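Local coordinates for protein Rho guanine nucleotide exchange factor 3 (Mus musculus, PDB 2Z0Q) that acts as a guanine nucleotide exchange factor for the small GTPases RhoA and RhoB, seen here as its DH-PH domain fragment, at residues T14-K19 with L171-N176; Y209-L214 with F249-V254; I257-T262 with Q270-P275. One frame throughout, in Å; residues are numbered along the deposited sequence.

From the N terminus, the chain enters helix 15-51, and contact 1 closes the first and longest loop when residues 171-176, at the end of helix 155-172 and just beyond it, come back to the start of helix 15-51; the part in between is largely helical. Helix 180-213 then runs from the DH domain to the PH domain. Its last turn meets strand 245-251 in contact 2, and contact 3 follows as the hairpin of strands 254-263 and 266-271. The three loops neither nest nor cross. Contacts 2 and 3 share one sheet and touch, L214 and F249 packing on T258, whereas contact 1 lies about 48 Å from contact 2, centre to centre.

Contact 1 of 3, residues T14-K19 with L171-N176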
loop_
_atom_site.group_PDB
_atom_site.type_symbol
_atom_site.label_atom_id
_atom_site.label_comp_id
_atom_site.label_asym_id
_atom_site.label_seq_id
_atom_site.Cartn_x
_atom_site.Cartn_y
_atom_site.Cartn_z
ATOM N N THR A 14 31.015 -12.359 23.716
ATOM C CA THR A 14 30.820 -13.331 22.658
ATOM C C THR A 14 30.428 -12.632 21.376
ATOM O O THR A 14 29.933 -11.506 21.421
ATOM C CB THR A 14 29.677 -14.291 23.014
ATOM O OG1 THR A 14 28.481 -13.511 23.180
ATOM C CG2 THR A 14 29.975 -15.042 24.302
ATOM N N ALA A 15 30.592 -13.305 20.244
ATOM C CA ALA A 15 30.190 -12.722 18.970
ATOM C C ALA A 15 28.668 -12.514 19.055
ATOM O O ALA A 15 28.126 -11.534 18.541
ATOM C CB ALA A 15 30.515 -13.656 17.808
ATOM N N LYS A 16 27.983 -13.460 19.696
ATOM C CA LYS A 16 26.520 -13.384 19.838
ATOM C C LYS A 16 26.102 -12.117 20.570
ATOM O O LYS A 16 25.132 -11.459 20.165
ATOM C CB LYS A 16 26.048 -14.633 20.615
ATOM C CG LYS A 16 24.540 -14.735 20.842
ATOM C CD LYS A 16 24.215 -16.131 21.463
ATOM C CE LYS A 16 22.701 -16.336 21.568
ATOM N NZ LYS A 16 22.303 -17.722 21.983
ATOM N N GLU A 17 26.839 -11.758 21.628
ATOM C CA GLU A 17 26.495 -10.547 22.401
ATOM C C GLU A 17 26.721 -9.297 21.553
ATOM O O GLU A 17 25.966 -8.368 21.646
ATOM C CB GLU A 17 27.305 -10.460 23.711
ATOM C CG GLU A 17 27.056 -9.203 24.557
ATOM C CD GLU A 17 25.597 -8.966 24.908
ATOM O OE1 GLU A 17 24.781 -9.934 24.894
ATOM O OE2 GLU A 17 25.271 -7.805 25.246
ATOM N N ILE A 18 27.766 -9.280 20.722
ATOM C CA ILE A 18 27.980 -8.118 19.859
ATOM C C ILE A 18 26.816 -8.044 18.861
ATOM O O ILE A 18 26.292 -6.961 18.596
ATOM C CB ILE A 18 29.345 -8.228 19.136
ATOM C CG1 ILE A 18 30.461 -8.181 20.219
ATOM C CG2 ILE A 18 29.521 -7.032 18.182
ATOM C CD1 ILE A 18 31.894 -8.483 19.650
ATOM N N LYS A 19 26.380 -9.189 18.347
ATOM C CA LYS A 19 25.230 -9.205 17.434
ATOM C C LYS A 19 23.936 -8.740 18.142
ATOM O O LYS A 19 23.088 -8.082 17.525
ATOM C CB LYS A 19 25.025 -10.604 16.829
ATOM C CG LYS A 19 26.152 -11.012 15.883
ATOM C CD LYS A 19 25.925 -12.440 15.396
ATOM C CE LYS A 19 27.121 -12.926 14.602
ATOM N NZ LYS A 19 26.930 -14.361 14.150
ATOM N N LEU A 171 16.131 -11.224 19.703
ATOM C CA LEU A 171 15.873 -12.462 20.436
ATOM C C LEU A 171 16.874 -13.581 20.131
ATOM O O LEU A 171 17.340 -14.289 21.031
ATOM C CB LEU A 171 14.443 -12.960 20.081
ATOM C CG LEU A 171 14.110 -14.331 20.701
ATOM C CD1 LEU A 171 14.172 -14.302 22.222
ATOM C CD2 LEU A 171 12.713 -14.704 20.241
ATOM N N ARG A 172 17.202 -13.761 18.850
ATOM C CA ARG A 172 18.085 -14.881 18.529
ATOM C C ARG A 172 19.498 -14.739 19.066
ATOM O O ARG A 172 20.213 -15.717 19.171
ATOM C CB ARG A 172 18.092 -15.194 17.011
ATOM C CG ARG A 172 18.716 -14.151 16.082
ATOM C CD ARG A 172 18.865 -14.757 14.638
ATOM N NE ARG A 172 17.577 -15.293 14.179
ATOM C CZ ARG A 172 16.627 -14.574 13.581
ATOM N NH1 ARG A 172 16.809 -13.280 13.334
ATOM N NH2 ARG A 172 15.447 -15.144 13.280
ATOM N N HIS A 173 19.892 -13.534 19.449
ATOM C CA HIS A 173 21.227 -13.353 20.038
ATOM C C HIS A 173 21.108 -13.099 21.550
ATOM O O HIS A 173 22.080 -12.733 22.224
ATOM C CB HIS A 173 21.944 -12.201 19.359
ATOM C CG HIS A 173 22.038 -12.360 17.879
ATOM N ND1 HIS A 173 22.652 -13.445 17.295
ATOM C CD2 HIS A 173 21.549 -11.605 16.865
ATOM C CE1 HIS A 173 22.533 -13.351 15.983
ATOM N NE2 HIS A 173 21.867 -12.245 15.695
ATOM N N THR A 174 19.928 -13.341 22.102
ATOM C CA THR A 174 19.712 -13.153 23.541
ATOM C C THR A 174 19.905 -14.508 24.259
ATOM O O THR A 174 19.209 -15.494 23.950
ATOM C CB THR A 174 18.274 -12.601 23.832
ATOM O OG1 THR A 174 18.084 -11.332 23.166
ATOM C CG2 THR A 174 18.072 -12.387 25.336
ATOM N N PRO A 175 20.843 -14.574 25.214
ATOM C CA PRO A 175 21.136 -15.801 25.974
ATOM C C PRO A 175 19.963 -16.339 26.832
ATOM O O PRO A 175 19.067 -15.595 27.220
ATOM C CB PRO A 175 22.369 -15.412 26.802
ATOM C CG PRO A 175 22.237 -13.959 26.980
ATOM C CD PRO A 175 21.662 -13.440 25.680
ATOM N N ASN A 176 19.976 -17.644 27.108
ATOM C CA ASN A 176 18.900 -18.263 27.894
ATOM C C ASN A 176 18.740 -17.729 29.322
ATOM O O ASN A 176 17.663 -17.823 29.904
ATOM C CB ASN A 176 19.072 -19.793 27.937
ATOM C CG ASN A 176 19.158 -20.423 26.545
ATOM O OD1 ASN A 176 18.438 -20.035 25.611
ATOM N ND2 ASN A 176 20.037 -21.419 26.406
HETATM O O HOH W 1 24.302 -12.518 23.926
#
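The backbones of K16 and H173 come within 5.3 Å of each other, CA to CA, where the first turn of helix 15-51 meets the chain just after helix 155-172. K16 O sits against H173 CB at 3.4 Å, and the H173 imidazole lies flat between two aliphatic groups. Over the centre of one face is K19 CB, 3.5 Å from the ring centroid and only 6° off the normal, a well-centred CH-pi contact; further along the same chain, K19 CD reaches H173 CE1 at 3.6 Å. The opposite face is met nearer its rim by R172 CG. At the ring's polar end NE2 is hydrogen-bonded to E169, which helps fix the ring's rotation. K16 lies alongside the backbone instead: with its CG anti to the backbone N (chi1 -179°) and the chain extended beyond, CG passes H173 O and CE comes within 3.5 Å of R172 O. This is aliphatic packing over peptide groups, with the ammonium group carried past them. A water joins the segments on another side, donating to E17 OE1 and to H173 O, each at 2.8 Å. E17 also makes a salt bridge to R20 through OE1 and takes a hydrogen bond from Q21 at OE2, about one turn further along, and the backbone N of E17 gives T14 OG1 the N-cap bond (2.9 Å). The contact combines packing with a water bridge at the surface of the DH domain's helical bundle. Behind it, L171 packs on E185 and I188 of helix 180-213, where T174 touches D180 and L184, and both H173 and T174 touch R20, so the connection between helices 155-172 and 180-213 lies against the beginning of helix 15-51.

Contact 2 of 3, residues Y209-L214 with F249-V254; sequences YYKERL and FLFQEV
The end of helix 180-213, which leads from the DH into the PH domain, and L214 just after it pack on strand 245-251 of the PH sheet. Y210 and F249 form the closest approach: F249 CE1 stands over one face of the Y210 ring, toward its rim, and comes to 3.3 Å from Y210 CD1. The ring planes are inclined at 47° with centroids 5.0 Å apart, an oblique pair. Y209 CD2 lies over the centre of the opposite face of Y210, so that ring is held between two aromatic neighbours. With CG anti to the carbonyl carbon (chi1 -73°), Y210 presents one ring face to F249 CE1. One residue on, K211 lays CG obliquely against the F251 ring, 3.8 Å from CZ, and its bent chain carries NZ to the carbonyl oxygens of D227 and S229. L214 spans both phenylalanines, CD2 at 4.3 Å from F249 CE2 and CD1 at 4.4 Å from F251 CE2. Y269 adds its ring to both Y210 and F249, and V116 and A120 of helix 107-125 touch Y210 from the DH side. The last DH helix running on into the PH domain, its end packed on the PH sheet, is the arrangement of the tandem DH-PH module of Rho exchange factors.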
loop_
_atom_site.group_PDB
_atom_site.type_symbol
_atom_site.label_atom_id
_atom_site.label_comp_id
_atom_site.label_asym_id
_atom_site.label_seq_id
_atom_site.Cartn_x
_atom_site.Cartn_y
_atom_site.Cartn_z
ATOM N N TYR A 209 -14.473 0.031 0.087
ATOM C CA TYR A 209 -14.257 1.399 -0.383
ATOM C C TYR A 209 -14.465 1.505 -1.897
ATOM O O TYR A 209 -15.183 2.394 -2.383
ATOM C CB TYR A 209 -12.825 1.861 -0.078
ATOM C CG TYR A 209 -12.521 3.260 -0.594
ATOM C CD1 TYR A 209 -12.863 4.378 0.160
ATOM C CD2 TYR A 209 -11.945 3.462 -1.852
ATOM C CE1 TYR A 209 -12.656 5.667 -0.314
ATOM C CE2 TYR A 209 -11.725 4.759 -2.346
ATOM C CZ TYR A 209 -12.097 5.859 -1.562
ATOM O OH TYR A 209 -11.976 7.128 -2.047
ATOM N N TYR A 210 -13.822 0.615 -2.658
ATOM C CA TYR A 210 -13.991 0.733 -4.113
ATOM C C TYR A 210 -15.363 0.280 -4.586
ATOM O O TYR A 210 -15.917 0.895 -5.499
ATOM C CB TYR A 210 -12.847 0.019 -4.847
ATOM C CG TYR A 210 -11.566 0.798 -4.721
ATOM C CD1 TYR A 210 -11.414 2.032 -5.355
ATOM C CD2 TYR A 210 -10.486 0.304 -3.959
ATOM C CE1 TYR A 210 -10.247 2.758 -5.257
ATOM C CE2 TYR A 210 -9.310 1.031 -3.854
ATOM C CZ TYR A 210 -9.192 2.260 -4.511
ATOM O OH TYR A 210 -8.040 2.993 -4.415
ATOM N N LYS A 211 -15.957 -0.740 -3.961
ATOM C CA LYS A 211 -17.298 -1.151 -4.376
ATOM C C LYS A 211 -18.303 -0.003 -4.194
ATOM O O LYS A 211 -19.212 0.177 -5.009
ATOM C CB LYS A 211 -17.786 -2.360 -3.564
ATOM C CG LYS A 211 -17.310 -3.693 -4.102
ATOM C CD LYS A 211 -17.451 -4.844 -3.098
ATOM C CE LYS A 211 -18.893 -5.116 -2.737
ATOM N NZ LYS A 211 -18.923 -6.370 -1.900
ATOM N N GLU A 212 -18.143 0.773 -3.129
ATOM C CA GLU A 212 -19.090 1.868 -2.875
ATOM C C GLU A 212 -18.877 3.037 -3.823
ATOM O O GLU A 212 -19.754 3.894 -3.969
ATOM C CB GLU A 212 -18.970 2.342 -1.412
ATOM C CG GLU A 212 -19.070 1.176 -0.437
ATOM C CD GLU A 212 -19.172 1.592 1.023
ATOM O OE1 GLU A 212 -18.492 2.568 1.437
ATOM O OE2 GLU A 212 -19.929 0.919 1.751
ATOM N N ARG A 213 -17.723 3.057 -4.486
ATOM C CA ARG A 213 -17.403 4.128 -5.407
ATOM C C ARG A 213 -17.625 3.769 -6.893
ATOM O O ARG A 213 -17.395 4.614 -7.770
ATOM C CB ARG A 213 -15.969 4.592 -5.197
ATOM C CG ARG A 213 -15.627 5.140 -3.793
ATOM C CD ARG A 213 -16.267 6.461 -3.511
ATOM N NE ARG A 213 -15.793 7.046 -2.243
ATOM C CZ ARG A 213 -15.258 8.264 -2.141
ATOM N NH1 ARG A 213 -15.108 9.028 -3.232
ATOM N NH2 ARG A 213 -14.914 8.753 -0.942
ATOM N N LEU A 214 -18.079 2.550 -7.167
ATOM C CA LEU A 214 -18.366 2.164 -8.570
ATOM C C LEU A 214 -19.624 2.902 -9.016
ATOM O O LEU A 214 -20.585 3.051 -8.248
ATOM C CB LEU A 214 -18.591 0.655 -8.700
ATOM C CG LEU A 214 -17.332 -0.202 -8.390
ATOM C CD1 LEU A 214 -17.684 -1.687 -8.516
ATOM C CD2 LEU A 214 -16.201 0.150 -9.393
ATOM N N PHE A 249 -10.180 -3.163 -11.700
ATOM C CA PHE A 249 -10.344 -3.862 -10.429
ATOM C C PHE A 249 -10.557 -5.358 -10.634
ATOM O O PHE A 249 -11.528 -5.787 -11.275
ATOM C CB PHE A 249 -11.588 -3.320 -9.697
ATOM C CG PHE A 249 -11.499 -1.861 -9.339
ATOM C CD1 PHE A 249 -10.854 -1.445 -8.174
ATOM C CD2 PHE A 249 -12.053 -0.897 -10.175
ATOM C CE1 PHE A 249 -10.762 -0.091 -7.848
ATOM C CE2 PHE A 249 -11.963 0.431 -9.861
ATOM C CZ PHE A 249 -11.316 0.853 -8.684
ATOM N N LEU A 250 -9.655 -6.154 -10.070
ATOM C CA LEU A 250 -9.807 -7.581 -10.120
ATOM C C LEU A 250 -10.342 -8.061 -8.753
ATOM O O LEU A 250 -9.586 -8.187 -7.786
ATOM C CB LEU A 250 -8.460 -8.278 -10.390
ATOM C CG LEU A 250 -8.574 -9.820 -10.341
ATOM C CD1 LEU A 250 -9.503 -10.351 -11.456
ATOM C CD2 LEU A 250 -7.191 -10.415 -10.468
ATOM N N PHE A 251 -11.647 -8.288 -8.675
ATOM C CA PHE A 251 -12.232 -8.841 -7.452
ATOM C C PHE A 251 -12.021 -10.357 -7.630
ATOM O O PHE A 251 -11.722 -10.812 -8.729
ATOM C CB PHE A 251 -13.723 -8.491 -7.369
ATOM C CG PHE A 251 -13.981 -7.030 -7.082
ATOM C CD1 PHE A 251 -13.845 -6.517 -5.784
ATOM C CD2 PHE A 251 -14.356 -6.173 -8.109
ATOM C CE1 PHE A 251 -14.085 -5.160 -5.513
ATOM C CE2 PHE A 251 -14.597 -4.824 -7.862
ATOM C CZ PHE A 251 -14.463 -4.309 -6.551
ATOM N N GLN A 252 -12.178 -11.157 -6.571
ATOM C CA GLN A 252 -11.903 -12.581 -6.721
ATOM C C GLN A 252 -12.572 -13.264 -7.900
ATOM O O GLN A 252 -11.948 -14.062 -8.605
ATOM C CB GLN A 252 -12.288 -13.335 -5.449
ATOM C CG GLN A 252 -11.825 -14.796 -5.438
ATOM C CD GLN A 252 -10.321 -14.911 -5.334
ATOM O OE1 GLN A 252 -9.617 -14.888 -6.341
ATOM N NE2 GLN A 252 -9.812 -15.016 -4.095
ATOM N N GLU A 253 -13.837 -12.939 -8.138
ATOM C CA GLU A 253 -14.569 -13.599 -9.199
ATOM C C GLU A 253 -14.977 -12.732 -10.386
ATOM O O GLU A 253 -15.615 -13.231 -11.309
ATOM C CB GLU A 253 -15.819 -14.259 -8.603
ATOM C CG GLU A 253 -15.484 -15.312 -7.526
ATOM C CD GLU A 253 -16.731 -16.005 -7.016
ATOM O OE1 GLU A 253 -17.432 -16.616 -7.843
ATOM O OE2 GLU A 253 -17.021 -15.924 -5.804
ATOM N N VAL A 254 -14.593 -11.464 -10.363
ATOM C CA VAL A 254 -14.994 -10.568 -11.453
ATOM C C VAL A 254 -14.034 -9.410 -11.694
ATOM O O VAL A 254 -13.513 -8.794 -10.756
ATOM C CB VAL A 254 -16.459 -10.037 -11.206
ATOM C CG1 VAL A 254 -16.498 -9.207 -9.926
ATOM C CG2 VAL A 254 -16.970 -9.179 -12.431
#

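Contact 3 of 3, residues I257-T262 with Q270-P275; sequences ITRAVT and QLYRQP. With SO4 (sulfate ion), chain C; SO4 (sulfate ion), chain D.
Y272 N bonds I257 O at 2.8 Å and almost straight (177°), and R259 and Q270 exchange two more backbone bonds, one each way. Around these, I257 CG2 lies 4.0 Å from Y272 CD2, and R259 CD comes to 3.7 Å from Y272 CD1, the tyrosine ring resting obliquely against both. On the same side of the sheet as R259, Q270 crosses V261 at about a right angle, its OE1 near V261 CG1. This is the antiparallel hairpin of strands 254-263 and 266-271 in the PH domain's sheet, with T258 and L271 as a non-hydrogen-bonded pair. Beyond the strand, R273, bent at chi2 (-78°), folds back so that NH1 lies 3.4 Å above the centre of the Y272 ring and donates to Y272 O. Its guanidinium edge grips two sulfate ions, probably from the crystallisation liquor; NE and NH2 hold the chain D ion, NH1 and NH2 the chain C ion, and Y272 OH donates to O2 of the latter at 2.6 Å. A leucine in place of R273 removes these guanidinium donors, so both sulfates would probably be held more weakly or lost and Y272 O left without NH1. Further out, R242 bonds Y272 OH, and H247 O holds T258 OG1.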
loop_
_atom_site.group_PDB
_atom_site.type_symbol
_atom_site.label_atom_id
_atom_site.label_comp_id
_atom_site.label_asym_id
_atom_site.label_seq_id
_atom_site.Cartn_x
_atom_site.Cartn_y
_atom_site.Cartn_z
ATOM N N ILE A 257 -13.777 -2.844 -15.168
ATOM C CA ILE A 257 -12.959 -1.864 -15.878
ATOM C C ILE A 257 -13.700 -0.523 -15.795
ATOM O O ILE A 257 -14.883 -0.450 -16.115
ATOM C CB ILE A 257 -12.786 -2.268 -17.395
ATOM C CG1 ILE A 257 -12.109 -3.647 -17.480
ATOM C CG2 ILE A 257 -11.940 -1.221 -18.107
ATOM C CD1 ILE A 257 -11.944 -4.191 -18.915
ATOM N N THR A 258 -12.994 0.507 -15.348
ATOM C CA THR A 258 -13.638 1.805 -15.131
ATOM C C THR A 258 -12.756 2.956 -15.528
ATOM O O THR A 258 -11.599 2.763 -15.910
ATOM C CB THR A 258 -13.900 1.996 -13.625
ATOM O OG1 THR A 258 -12.653 2.326 -12.966
ATOM C CG2 THR A 258 -14.487 0.713 -13.023
ATOM N N ARG A 259 -13.338 4.161 -15.435
ATOM C CA ARG A 259 -12.598 5.405 -15.624
ATOM C C ARG A 259 -12.831 6.168 -14.326
ATOM O O ARG A 259 -13.954 6.186 -13.822
ATOM C CB ARG A 259 -13.128 6.203 -16.816
ATOM C CG ARG A 259 -12.729 5.565 -18.144
ATOM C CD ARG A 259 -13.619 6.092 -19.249
ATOM N NE ARG A 259 -13.442 7.513 -19.465
ATOM C CZ ARG A 259 -14.401 8.305 -19.951
ATOM N NH1 ARG A 259 -15.600 7.799 -20.247
ATOM N NH2 ARG A 259 -14.155 9.590 -20.158
ATOM N N ALA A 260 -11.774 6.753 -13.773
ATOM C CA ALA A 260 -11.902 7.562 -12.542
ATOM C C ALA A 260 -12.526 8.896 -12.950
ATOM O O ALA A 260 -11.993 9.584 -13.817
ATOM C CB ALA A 260 -10.513 7.781 -11.900
ATOM N N VAL A 261 -13.667 9.227 -12.340
ATOM C CA VAL A 261 -14.391 10.473 -12.649
ATOM C C VAL A 261 -14.899 11.127 -11.366
ATOM O O VAL A 261 -14.885 10.519 -10.299
ATOM C CB VAL A 261 -15.645 10.206 -13.551
ATOM C CG1 VAL A 261 -15.231 9.511 -14.853
ATOM C CG2 VAL A 261 -16.677 9.375 -12.789
ATOM N N THR A 262 -15.363 12.369 -11.469
ATOM C CA THR A 262 -15.926 13.022 -10.292
ATOM C C THR A 262 -17.415 13.044 -10.573
ATOM O O THR A 262 -17.842 13.511 -11.638
ATOM C CB THR A 262 -15.374 14.444 -10.121
ATOM O OG1 THR A 262 -13.963 14.380 -9.866
ATOM C CG2 THR A 262 -16.063 15.146 -8.931
ATOM N N GLN A 270 -16.442 5.148 -12.910
ATOM C CA GLN A 270 -17.505 4.923 -13.875
ATOM C C GLN A 270 -17.224 3.670 -14.713
ATOM O O GLN A 270 -16.191 3.608 -15.409
ATOM C CB GLN A 270 -17.614 6.194 -14.760
ATOM C CG GLN A 270 -18.747 6.135 -15.778
ATOM C CD GLN A 270 -18.800 7.386 -16.647
ATOM O OE1 GLN A 270 -18.181 8.396 -16.338
ATOM N NE2 GLN A 270 -19.532 7.307 -17.742
ATOM N N LEU A 271 -18.094 2.670 -14.611
ATOM C CA LEU A 271 -17.834 1.432 -15.366
ATOM C C LEU A 271 -17.718 1.752 -16.858
ATOM O O LEU A 271 -18.556 2.475 -17.413
ATOM C CB LEU A 271 -18.901 0.372 -15.115
ATOM C CG LEU A 271 -18.508 -0.593 -13.973
ATOM C CD1 LEU A 271 -18.590 0.144 -12.636
ATOM C CD2 LEU A 271 -19.390 -1.826 -13.989
ATOM N N TYR A 272 -16.675 1.203 -17.492
ATOM C CA TYR A 272 -16.401 1.431 -18.929
ATOM C C TYR A 272 -17.132 0.421 -19.838
ATOM O O TYR A 272 -17.475 0.732 -20.993
ATOM C CB TYR A 272 -14.884 1.357 -19.117
ATOM C CG TYR A 272 -14.346 1.684 -20.488
ATOM C CD1 TYR A 272 -14.505 2.960 -21.023
ATOM C CD2 TYR A 272 -13.570 0.746 -21.197
ATOM C CE1 TYR A 272 -13.904 3.320 -22.230
ATOM C CE2 TYR A 272 -12.942 1.098 -22.425
ATOM C CZ TYR A 272 -13.119 2.388 -22.920
ATOM O OH TYR A 272 -12.490 2.798 -24.054
ATOM N N ARG A 273 -17.356 -0.777 -19.319
ATOM C CA ARG A 273 -18.065 -1.853 -20.010
ATOM C C ARG A 273 -18.693 -2.669 -18.914
ATOM O O ARG A 273 -18.488 -2.401 -17.715
ATOM C CB ARG A 273 -17.103 -2.749 -20.803
ATOM C CG ARG A 273 -16.343 -2.018 -21.875
ATOM C CD ARG A 273 -17.203 -1.779 -23.124
ATOM N NE ARG A 273 -16.377 -1.361 -24.265
ATOM C CZ ARG A 273 -15.966 -0.119 -24.489
ATOM N NH1 ARG A 273 -16.295 0.867 -23.653
ATOM N NH2 ARG A 273 -15.250 0.149 -25.580
ATOM N N GLN A 274 -19.430 -3.687 -19.310
ATOM C CA GLN A 274 -20.038 -4.573 -18.330
ATOM C C GLN A 274 -18.925 -5.392 -17.689
ATOM O O GLN A 274 -17.885 -5.650 -18.295
ATOM C CB GLN A 274 -21.047 -5.466 -19.013
ATOM C CG GLN A 274 -22.076 -4.600 -19.733
ATOM C CD GLN A 274 -23.112 -5.418 -20.443
ATOM O OE1 GLN A 274 -22.859 -6.554 -20.815
ATOM N NE2 GLN A 274 -24.292 -4.832 -20.654
ATOM N N PRO A 275 -19.114 -5.778 -16.429
ATOM C CA PRO A 275 -18.082 -6.562 -15.738
ATOM C C PRO A 275 -17.818 -7.903 -16.429
ATOM O O PRO A 275 -18.732 -8.487 -17.014
ATOM C CB PRO A 275 -18.687 -6.777 -14.338
ATOM C CG PRO A 275 -19.644 -5.650 -14.176
ATOM C CD PRO A 275 -20.259 -5.491 -15.546
HETATM S S SO4 C . -14.766 3.878 -26.156
HETATM O O1 SO4 C . -15.362 4.755 -27.221
HETATM O O2 SO4 C . -13.698 4.652 -25.415
HETATM O O3 SO4 C . -15.840 3.472 -25.188
HETATM O O4 SO4 C . -14.209 2.652 -26.824
HETATM S S SO4 D . -15.321 -3.581 -26.656
HETATM O O1 SO4 D . -16.781 -3.585 -27.034
HETATM O O2 SO4 D . -14.757 -2.242 -27.018
HETATM O O3 SO4 D . -15.203 -3.738 -25.186
HETATM O O4 SO4 D . -14.570 -4.670 -27.340
HETATM O O HOH W 2 -16.085 -3.684 -16.569
HETATM O O HOH W 3 -18.590 9.327 -20.340
#